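Local coordinates for protein periplasmic beta-glucosidase (Pseudomonas aeruginosa, PDB 6R5T) that probably hydrolyses terminal, non-reducing beta-D-glucosyl residues of glycosides in the periplasm, releasing beta-D-glucose, at residues L666-K671 / L698-S703; V655-Q660 / V716-D721. The protein carries 1 engineered substitution. All coordinates share one frame; numbering follows the deposited sequence.

Both contacts lie in the fibronectin type III-like domain, near the C-terminal end of this family 3 glycoside hydrolase, and one is nested in the other. Following the chain, strand 651-660 runs through residues 655-660, and the loop after it brings residues 666-671 into contact 1. Strands 672-681 and 686-694 come next, and residues 698-703 then close contact 1. Strand 712-719 returns to pair with 651-660, so contact 2 closes the outer loop. Contact 2 joins two inner strands of the sheet; contact 1 ties the loop that leaves that sheet to the segment around 700-701. Their centres are about 17 Å apart, yet they touch, Lys671 CE lying 3.7 Å from Phe717 CD2.

Contact 1. Residues L666-K671 / L698-S703; sequences LSRPVK and LKFYDS
Leu666 and Asp702 bring the two backbones closest, with their CA atoms 6.2 Å apart, while the separation grows to 8.6 Å between the CA atoms of Arg668 and Phe700; no backbone hydrogen bond joins the segments. This is a loop-to-strand contact of the fibronectin type III-like domain, in which residues 666-671, without regular structure, face the short strand 700-701. Arg668 lies across the Phe700 ring in a CH-pi contact: CD is 3.6 Å from the ring centroid, 17° off its normal. A bend at chi3 turns the guanidinium over Phe700 CB, its plane 19° from that of the ring. Arg668 NH1 also gives a weak bond to Leu698 O (3.2 Å, 133° at the hydrogen), but the stronger polar partners of this group are Glu672 and the magnesium ligand Asp661, both in salt bridges, which place it beside the metal site. In the guanidinium plane a water links NH2 to Lys699 O. Leu666, packed also against Val229 of the second subunit, puts CB 4.1 Å from Phe700 CE2. Its methyls part beyond CG: CD1 meets Tyr701 O, and CD2 lies 3.2 Å from Ser703 OG.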
ATOM      1  N   LEU A 666     -21.708   0.090   6.364  1.00 15.05           N
ATOM      2  CA  LEU A 666     -20.238   0.150   6.147  1.00 17.65           C
ATOM      3  C   LEU A 666     -19.897   1.646   6.031  1.00 15.60           C
ATOM      4  O   LEU A 666     -20.703   2.413   5.503  1.00 17.02           O
ATOM      5  CB  LEU A 666     -19.812  -0.495   4.809  1.00 23.51           C
ATOM      6  CG  LEU A 666     -19.737  -1.998   4.649  1.00 27.27           C
ATOM      7  CD1 LEU A 666     -18.930  -2.354   3.434  1.00 30.78           C
ATOM      8  CD2 LEU A 666     -19.117  -2.668   5.845  1.00 31.55           C
ATOM      9  N   SER A 667     -18.646   2.019   6.322  1.00 14.09           N
ATOM     10  CA  SER A 667     -18.127   3.368   6.022  1.00 13.57           C
ATOM     11  C   SER A 667     -18.008   3.516   4.499  1.00 14.16           C
ATOM     12  O   SER A 667     -17.308   2.701   3.875  1.00 17.23           O
ATOM     13  CB  SER A 667     -16.775   3.528   6.674  1.00 13.02           C
ATOM     14  OG  SER A 667     -16.338   4.870   6.534  1.00 15.04           O
ATOM     15  N   ARG A 668     -18.759   4.431   3.903  1.00 13.59           N
ATOM     16  CA  ARG A 668     -18.792   4.583   2.429  1.00 15.07           C
ATOM     17  C   ARG A 668     -17.933   5.781   2.038  1.00 13.63           C
ATOM     18  O   ARG A 668     -17.675   6.699   2.811  1.00 13.43           O
ATOM     19  CB  ARG A 668     -20.236   4.639   1.939  1.00 17.51           C
ATOM     20  CG  ARG A 668     -20.941   3.309   2.227  1.00 18.77           C
ATOM     21  CD  ARG A 668     -22.134   3.009   1.393  1.00 22.28           C
ATOM     22  NE  ARG A 668     -21.819   3.072  -0.024  1.00 20.96           N
ATOM     23  CZ  ARG A 668     -22.680   3.360  -0.977  1.00 23.92           C
ATOM     24  NH1 ARG A 668     -23.965   3.641  -0.739  1.00 22.91           N
ATOM     25  NH2 ARG A 668     -22.264   3.343  -2.236  1.00 24.70           N
ATOM     26  N   PRO A 669     -17.476   5.794   0.788  1.00 14.20           N
ATOM     27  CA  PRO A 669     -16.586   6.846   0.333  1.00 13.86           C
ATOM     28  C   PRO A 669     -17.160   8.245   0.467  1.00 14.75           C
ATOM     29  O   PRO A 669     -18.362   8.492   0.446  1.00 14.60           O
ATOM     30  CB  PRO A 669     -16.288   6.505  -1.112  1.00 14.39           C
ATOM     31  CG  PRO A 669     -16.558   5.036  -1.207  1.00 16.66           C
ATOM     32  CD  PRO A 669     -17.696   4.763  -0.246  1.00 14.72           C
ATOM     33  N   VAL A 670     -16.262   9.198   0.582  1.00 13.68           N
ATOM     34  CA  VAL A 670     -16.666  10.622   0.714  1.00 13.17           C
ATOM     35  C   VAL A 670     -17.387  11.095  -0.565  1.00 14.15           C
ATOM     36  O   VAL A 670     -18.299  11.940  -0.439  1.00 15.43           O
ATOM     37  CB  VAL A 670     -15.472  11.512   1.053  1.00 15.98           C
ATOM     38  CG1 VAL A 670     -14.900  11.125   2.407  1.00 16.97           C
ATOM     39  CG2 VAL A 670     -14.420  11.465  -0.045  1.00 15.47           C
ATOM     40  N   LYS A 671     -17.048  10.504  -1.711  1.00 12.75           N
ATOM     41  CA  LYS A 671     -17.722  10.750  -2.997  1.00 15.32           C
ATOM     42  C   LYS A 671     -17.545   9.523  -3.865  1.00 14.31           C
ATOM     43  O   LYS A 671     -16.460   8.891  -3.798  1.00 14.27           O
ATOM     44  CB  LYS A 671     -16.986  11.827  -3.826  1.00 19.28           C
ATOM     45  CG  LYS A 671     -17.184  13.199  -3.289  1.00 24.13           C
ATOM     46  CD  LYS A 671     -16.746  14.236  -4.234  1.00 23.36           C
ATOM     47  CE  LYS A 671     -17.167  15.589  -3.733  1.00 25.93           C
ATOM     48  NZ  LYS A 671     -16.636  15.873  -2.385  1.00 31.84           N
ATOM     49  N   LEU A 698     -27.388   3.759  -5.756  1.00 16.95           N
ATOM     50  CA  LEU A 698     -27.268   3.972  -4.299  1.00 16.49           C
ATOM     51  C   LEU A 698     -26.844   2.705  -3.555  1.00 16.54           C
ATOM     52  O   LEU A 698     -26.552   2.765  -2.373  1.00 18.36           O
ATOM     53  CB  LEU A 698     -28.622   4.444  -3.759  1.00 17.12           C
ATOM     54  CG  LEU A 698     -29.333   5.553  -4.540  1.00 17.65           C
ATOM     55  CD1 LEU A 698     -30.680   5.868  -3.889  1.00 19.89           C
ATOM     56  CD2 LEU A 698     -28.479   6.797  -4.670  1.00 19.50           C
ATOM     57  N   LYS A 699     -26.781   1.552  -4.222  1.00 18.14           N
ATOM     58  CA  LYS A 699     -26.534   0.287  -3.521  1.00 18.31           C
ATOM     59  C   LYS A 699     -25.027   0.044  -3.335  1.00 18.53           C
ATOM     60  O   LYS A 699     -24.197   0.568  -4.065  1.00 20.79           O
ATOM     61  CB  LYS A 699     -27.072  -0.864  -4.369  1.00 22.60           C
ATOM     62  CG  LYS A 699     -28.567  -0.833  -4.577  1.00 30.50           C
ATOM     63  CD  LYS A 699     -29.188  -2.179  -4.822  1.00 33.95           C
ATOM     64  CE  LYS A 699     -30.696  -2.102  -4.666  1.00 40.27           C
ATOM     65  NZ  LYS A 699     -31.356  -3.414  -4.866  1.00 42.68           N
ATOM     66  N   PHE A 700     -24.723  -0.749  -2.357  1.00 16.31           N
ATOM     67  CA  PHE A 700     -23.361  -1.172  -2.029  1.00 17.43           C
ATOM     68  C   PHE A 700     -23.434  -2.567  -1.431  1.00 18.67           C
ATOM     69  O   PHE A 700     -24.484  -3.023  -0.876  1.00 19.45           O
ATOM     70  CB  PHE A 700     -22.708  -0.191  -1.055  1.00 17.52           C
ATOM     71  CG  PHE A 700     -23.306  -0.184   0.315  1.00 15.58           C
ATOM     72  CD1 PHE A 700     -24.505   0.481   0.585  1.00 17.25           C
ATOM     73  CD2 PHE A 700     -22.679  -0.847   1.361  1.00 18.49           C
ATOM     74  CE1 PHE A 700     -25.069   0.456   1.856  1.00 18.38           C
ATOM     75  CE2 PHE A 700     -23.223  -0.844   2.628  1.00 18.13           C
ATOM     76  CZ  PHE A 700     -24.432  -0.208   2.877  1.00 17.51           C
ATOM     77  N   TYR A 701     -22.290  -3.221  -1.478  1.00 17.79           N
ATOM     78  CA  TYR A 701     -22.086  -4.527  -0.820  1.00 20.29           C
ATOM     79  C   TYR A 701     -21.732  -4.313   0.636  1.00 20.30           C
ATOM     80  O   TYR A 701     -20.706  -3.651   0.978  1.00 21.22           O
ATOM     81  CB  TYR A 701     -21.007  -5.353  -1.520  1.00 20.16           C
ATOM     82  CG  TYR A 701     -21.407  -5.803  -2.897  1.00 21.82           C
ATOM     83  CD1 TYR A 701     -22.212  -6.916  -3.062  1.00 27.23           C
ATOM     84  CD2 TYR A 701     -21.066  -5.053  -4.009  1.00 24.04           C
ATOM     85  CE1 TYR A 701     -22.608  -7.316  -4.326  1.00 28.74           C
ATOM     86  CE2 TYR A 701     -21.482  -5.428  -5.272  1.00 29.17           C
ATOM     87  CZ  TYR A 701     -22.232  -6.579  -5.423  1.00 31.73           C
ATOM     88  OH  TYR A 701     -22.617  -6.973  -6.673  1.00 43.22           O
ATOM     89  N   ASP A 702     -22.532  -4.875   1.535  1.00 19.18           N
ATOM     90  CA  ASP A 702     -22.242  -4.772   2.978  1.00 21.00           C
ATOM     91  C   ASP A 702     -21.273  -5.879   3.407  1.00 19.50           C
ATOM     92  O   ASP A 702     -20.665  -6.550   2.528  1.00 19.67           O
ATOM     93  CB  ASP A 702     -23.547  -4.724   3.781  1.00 23.28           C
ATOM     94  CG  ASP A 702     -24.256  -6.058   3.887  1.00 26.93           C
ATOM     95  OD1 ASP A 702     -23.702  -7.067   3.420  1.00 26.10           O
ATOM     96  OD2 ASP A 702     -25.360  -6.078   4.481  1.00 28.08           O
ATOM     97  N   SER A 703     -21.047  -6.018   4.714  1.00 20.98           N
ATOM     98  CA  SER A 703     -20.025  -6.948   5.258  1.00 23.66           C
ATOM     99  C   SER A 703     -20.351  -8.391   4.852  1.00 25.59           C
ATOM    100  O   SER A 703     -19.415  -9.192   4.761  1.00 26.51           O
ATOM    101  CB  SER A 703     -19.891  -6.859   6.759  1.00 25.15           C
ATOM    102  OG  SER A 703     -19.390  -5.601   7.125  1.00 26.54           O
TER
HETATM  103  O   HOH W   1     -23.807   3.574  -4.289  1.00 34.55           O

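Contact 2. Residues V655-Q660 / V716-D721; sequences VQLYLQ and VFVGLD
Gln656 OE1 accepts a hydrogen bond from Tyr658 OH at 2.6 Å, in the carbonyl plane and on a lone pair, and also lies 3.3 Å from Asp721 CA. This bond links alternate residues on one face of strand 655-660 and holds the Gln656 amide beside the end of the other segment; its NE2 is bound by Val654 O and Gly611 O. The chains run antiparallel, at 157° between strand directions. Two hydrogen-bonded pairs, Gln656 with Gly719 and Tyr658 with Phe717, supply four backbone bonds, the straightest being Phe717 N to Tyr658 O (2.8 Å, 177° at the hydrogen). On the Tyr658 face, the Phe717 ring turns its edge to Gln660, with CE1 3.7 Å from Gln660 CB, and Lys671 adds a cation-pi contact. The face carrying Leu657, Leu659, Val716 and Val718 is apolar. Val655 CG1 approaches Val718 CG1 to 3.6 Å. With CG anti to the backbone N (chi1 -173°), the Leu657 side chain is directed so that CD1 reaches Val716 CG1 at 3.8 Å while also touching Val718. Strand 686-694 covers this face through Phe691 and Leu693. Paired inner strands with an apolar face buried against a strand from outside their own sheet are characteristic of the beta-sandwich of fibronectin type III-like domains.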
ATOM      1  N   VAL A 655     -19.052  17.848 -16.895  1.00 12.97           N
ATOM      2  CA  VAL A 655     -19.839  18.022 -15.662  1.00 14.14           C
ATOM      3  C   VAL A 655     -19.928  16.676 -14.973  1.00 14.34           C
ATOM      4  O   VAL A 655     -20.322  15.678 -15.630  1.00 13.50           O
ATOM      5  CB  VAL A 655     -21.226  18.593 -15.943  1.00 14.60           C
ATOM      6  CG1 VAL A 655     -21.968  18.811 -14.641  1.00 14.67           C
ATOM      7  CG2 VAL A 655     -21.115  19.902 -16.707  1.00 15.54           C
ATOM      8  N   GLN A 656     -19.484  16.627 -13.727  1.00 12.85           N
ATOM      9  CA  GLN A 656     -19.369  15.356 -12.987  1.00 13.00           C
ATOM     10  C   GLN A 656     -20.391  15.327 -11.850  1.00 12.97           C
ATOM     11  O   GLN A 656     -20.532  16.338 -11.169  1.00 12.95           O
ATOM     12  CB  GLN A 656     -17.949  15.227 -12.428  1.00 13.12           C
ATOM     13  CG  GLN A 656     -16.934  15.243 -13.561  1.00 13.18           C
ATOM     14  CD  GLN A 656     -15.596  15.821 -13.168  1.00 13.44           C
ATOM     15  OE1 GLN A 656     -15.052  15.482 -12.101  1.00 12.48           O
ATOM     16  NE2 GLN A 656     -15.005  16.618 -14.060  1.00 13.82           N
ATOM     17  N   LEU A 657     -21.024  14.182 -11.664  1.00 12.46           N
ATOM     18  CA  LEU A 657     -21.968  13.954 -10.582  1.00 13.10           C
ATOM     19  C   LEU A 657     -21.389  12.899  -9.659  1.00 11.60           C
ATOM     20  O   LEU A 657     -21.093  11.776 -10.120  1.00 12.48           O
ATOM     21  CB  LEU A 657     -23.337  13.555 -11.125  1.00 14.93           C
ATOM     22  CG  LEU A 657     -24.390  13.473 -10.017  1.00 18.91           C
ATOM     23  CD1 LEU A 657     -25.745  13.884 -10.526  1.00 20.68           C
ATOM     24  CD2 LEU A 657     -24.443  12.076  -9.419  1.00 20.39           C
ATOM     25  N   TYR A 658     -21.357  13.216  -8.375  1.00 11.50           N
ATOM     26  CA  TYR A 658     -20.871  12.291  -7.339  1.00 11.65           C
ATOM     27  C   TYR A 658     -21.988  12.085  -6.330  1.00 13.60           C
ATOM     28  O   TYR A 658     -22.783  13.003  -6.074  1.00 13.82           O
ATOM     29  CB  TYR A 658     -19.612  12.819  -6.637  1.00 11.19           C
ATOM     30  CG  TYR A 658     -18.480  13.087  -7.594  1.00 11.03           C
ATOM     31  CD1 TYR A 658     -18.347  14.298  -8.235  1.00 12.24           C
ATOM     32  CD2 TYR A 658     -17.516  12.118  -7.837  1.00 11.28           C
ATOM     33  CE1 TYR A 658     -17.288  14.543  -9.114  1.00 12.16           C
ATOM     34  CE2 TYR A 658     -16.469  12.344  -8.711  1.00 11.61           C
ATOM     35  CZ  TYR A 658     -16.329  13.566  -9.326  1.00 11.53           C
ATOM     36  OH  TYR A 658     -15.284  13.677 -10.219  1.00 12.81           O
ATOM     37  N   LEU A 659     -21.986  10.910  -5.719  1.00 14.38           N
ATOM     38  CA  LEU A 659     -22.914  10.619  -4.603  0.50 14.08           C
ATOM     39  C   LEU A 659     -22.129  10.312  -3.337  1.00 15.32           C
ATOM     40  O   LEU A 659     -21.099   9.626  -3.417  1.00 15.18           O
ATOM     41  CB  LEU A 659     -23.768   9.396  -4.950  0.50 14.74           C
ATOM     42  CG  LEU A 659     -24.925   9.659  -5.901  0.50 16.29           C
ATOM     43  CD1 LEU A 659     -25.781   8.425  -6.052  0.50 17.64           C
ATOM     44  CD2 LEU A 659     -25.783  10.807  -5.423  0.50 16.54           C
ATOM     45  N   GLN A 660     -22.677  10.734  -2.210  1.00 13.36           N
ATOM     46  CA  GLN A 660     -22.193  10.242  -0.917  1.00 13.32           C
ATOM     47  C   GLN A 660     -23.385   9.638  -0.167  1.00 14.69           C
ATOM     48  O   GLN A 660     -24.490  10.239  -0.205  1.00 14.42           O
ATOM     49  CB  GLN A 660     -21.551  11.331  -0.067  1.00 14.92           C
ATOM     50  CG  GLN A 660     -20.989  10.812   1.255  1.00 16.04           C
ATOM     51  CD  GLN A 660     -20.480  11.918   2.145  1.00 18.12           C
ATOM     52  OE1 GLN A 660     -20.715  13.091   1.880  1.00 21.91           O
ATOM     53  NE2 GLN A 660     -19.738  11.551   3.200  1.00 20.45           N
ATOM     54  N   VAL A 716     -25.815  14.588  -3.194  1.00 12.43           N
ATOM     55  CA  VAL A 716     -25.552  14.669  -4.639  1.00 13.15           C
ATOM     56  C   VAL A 716     -24.633  15.852  -4.847  1.00 15.23           C
ATOM     57  O   VAL A 716     -24.985  16.965  -4.450  1.00 15.85           O
ATOM     58  CB  VAL A 716     -26.856  14.829  -5.450  1.00 13.33           C
ATOM     59  CG1 VAL A 716     -26.520  14.904  -6.918  1.00 15.19           C
ATOM     60  CG2 VAL A 716     -27.829  13.695  -5.172  1.00 16.54           C
ATOM     61  N   PHE A 717     -23.449  15.618  -5.412  1.00 14.19           N
ATOM     62  CA  PHE A 717     -22.441  16.671  -5.674  1.00 15.45           C
ATOM     63  C   PHE A 717     -22.285  16.835  -7.173  1.00 16.48           C
ATOM     64  O   PHE A 717     -22.266  15.829  -7.904  1.00 16.36           O
ATOM     65  CB  PHE A 717     -21.057  16.322  -5.163  1.00 17.73           C
ATOM     66  CG  PHE A 717     -20.973  16.022  -3.711  1.00 16.94           C
ATOM     67  CD1 PHE A 717     -21.341  14.785  -3.246  1.00 17.23           C
ATOM     68  CD2 PHE A 717     -20.462  16.966  -2.837  1.00 18.28           C
ATOM     69  CE1 PHE A 717     -21.189  14.514  -1.907  1.00 18.21           C
ATOM     70  CE2 PHE A 717     -20.354  16.693  -1.485  1.00 20.67           C
ATOM     71  CZ  PHE A 717     -20.764  15.469  -1.028  1.00 20.39           C
ATOM     72  N   VAL A 718     -22.281  18.075  -7.638  1.00 14.17           N
ATOM     73  CA  VAL A 718     -21.958  18.363  -9.046  1.00 14.86           C
ATOM     74  C   VAL A 718     -20.846  19.382  -9.112  1.00 14.18           C
ATOM     75  O   VAL A 718     -20.789  20.284  -8.262  1.00 14.95           O
ATOM     76  CB  VAL A 718     -23.224  18.796  -9.823  1.00 20.28           C
ATOM     77  CG1 VAL A 718     -22.854  19.186 -11.218  1.00 23.91           C
ATOM     78  CG2 VAL A 718     -24.231  17.647  -9.843  1.00 23.33           C
ATOM     79  N   GLY A 719     -19.963  19.203 -10.067  1.00 14.27           N
ATOM     80  CA  GLY A 719     -18.921  20.194 -10.351  1.00 13.76           C
ATOM     81  C   GLY A 719     -18.079  19.764 -11.537  1.00 12.67           C
ATOM     82  O   GLY A 719     -18.361  18.750 -12.193  1.00 13.05           O
ATOM     83  N   LEU A 720     -17.087  20.593 -11.836  1.00 12.71           N
ATOM     84  CA  LEU A 720     -16.174  20.343 -12.985  1.00 12.57           C
ATOM     85  C   LEU A 720     -14.889  19.615 -12.579  1.00 13.78           C
ATOM     86  O   LEU A 720     -14.049  19.356 -13.453  1.00 14.05           O
ATOM     87  CB  LEU A 720     -15.876  21.695 -13.639  1.00 14.52           C
ATOM     88  CG  LEU A 720     -17.102  22.460 -14.093  1.00 15.40           C
ATOM     89  CD1 LEU A 720     -16.676  23.724 -14.818  1.00 19.65           C
ATOM     90  CD2 LEU A 720     -18.013  21.640 -15.008  1.00 16.71           C
ATOM     91  N   ASP A 721     -14.766  19.232 -11.309  1.00 12.89           N
ATOM     92  CA  ASP A 721     -13.790  18.221 -10.862  1.00 13.14           C
ATOM     93  C   ASP A 721     -14.271  17.702  -9.505  1.00 13.31           C
ATOM     94  O   ASP A 721     -15.209  18.232  -8.924  1.00 15.50           O
ATOM     95  CB  ASP A 721     -12.338  18.722 -10.905  1.00 14.52           C
ATOM     96  CG  ASP A 721     -12.009  19.856  -9.997  1.00 17.07           C
ATOM     97  OD1 ASP A 721     -12.337  19.750  -8.821  1.00 19.48           O
ATOM     98  OD2 ASP A 721     -11.432  20.844 -10.472  1.00 25.07           O
TER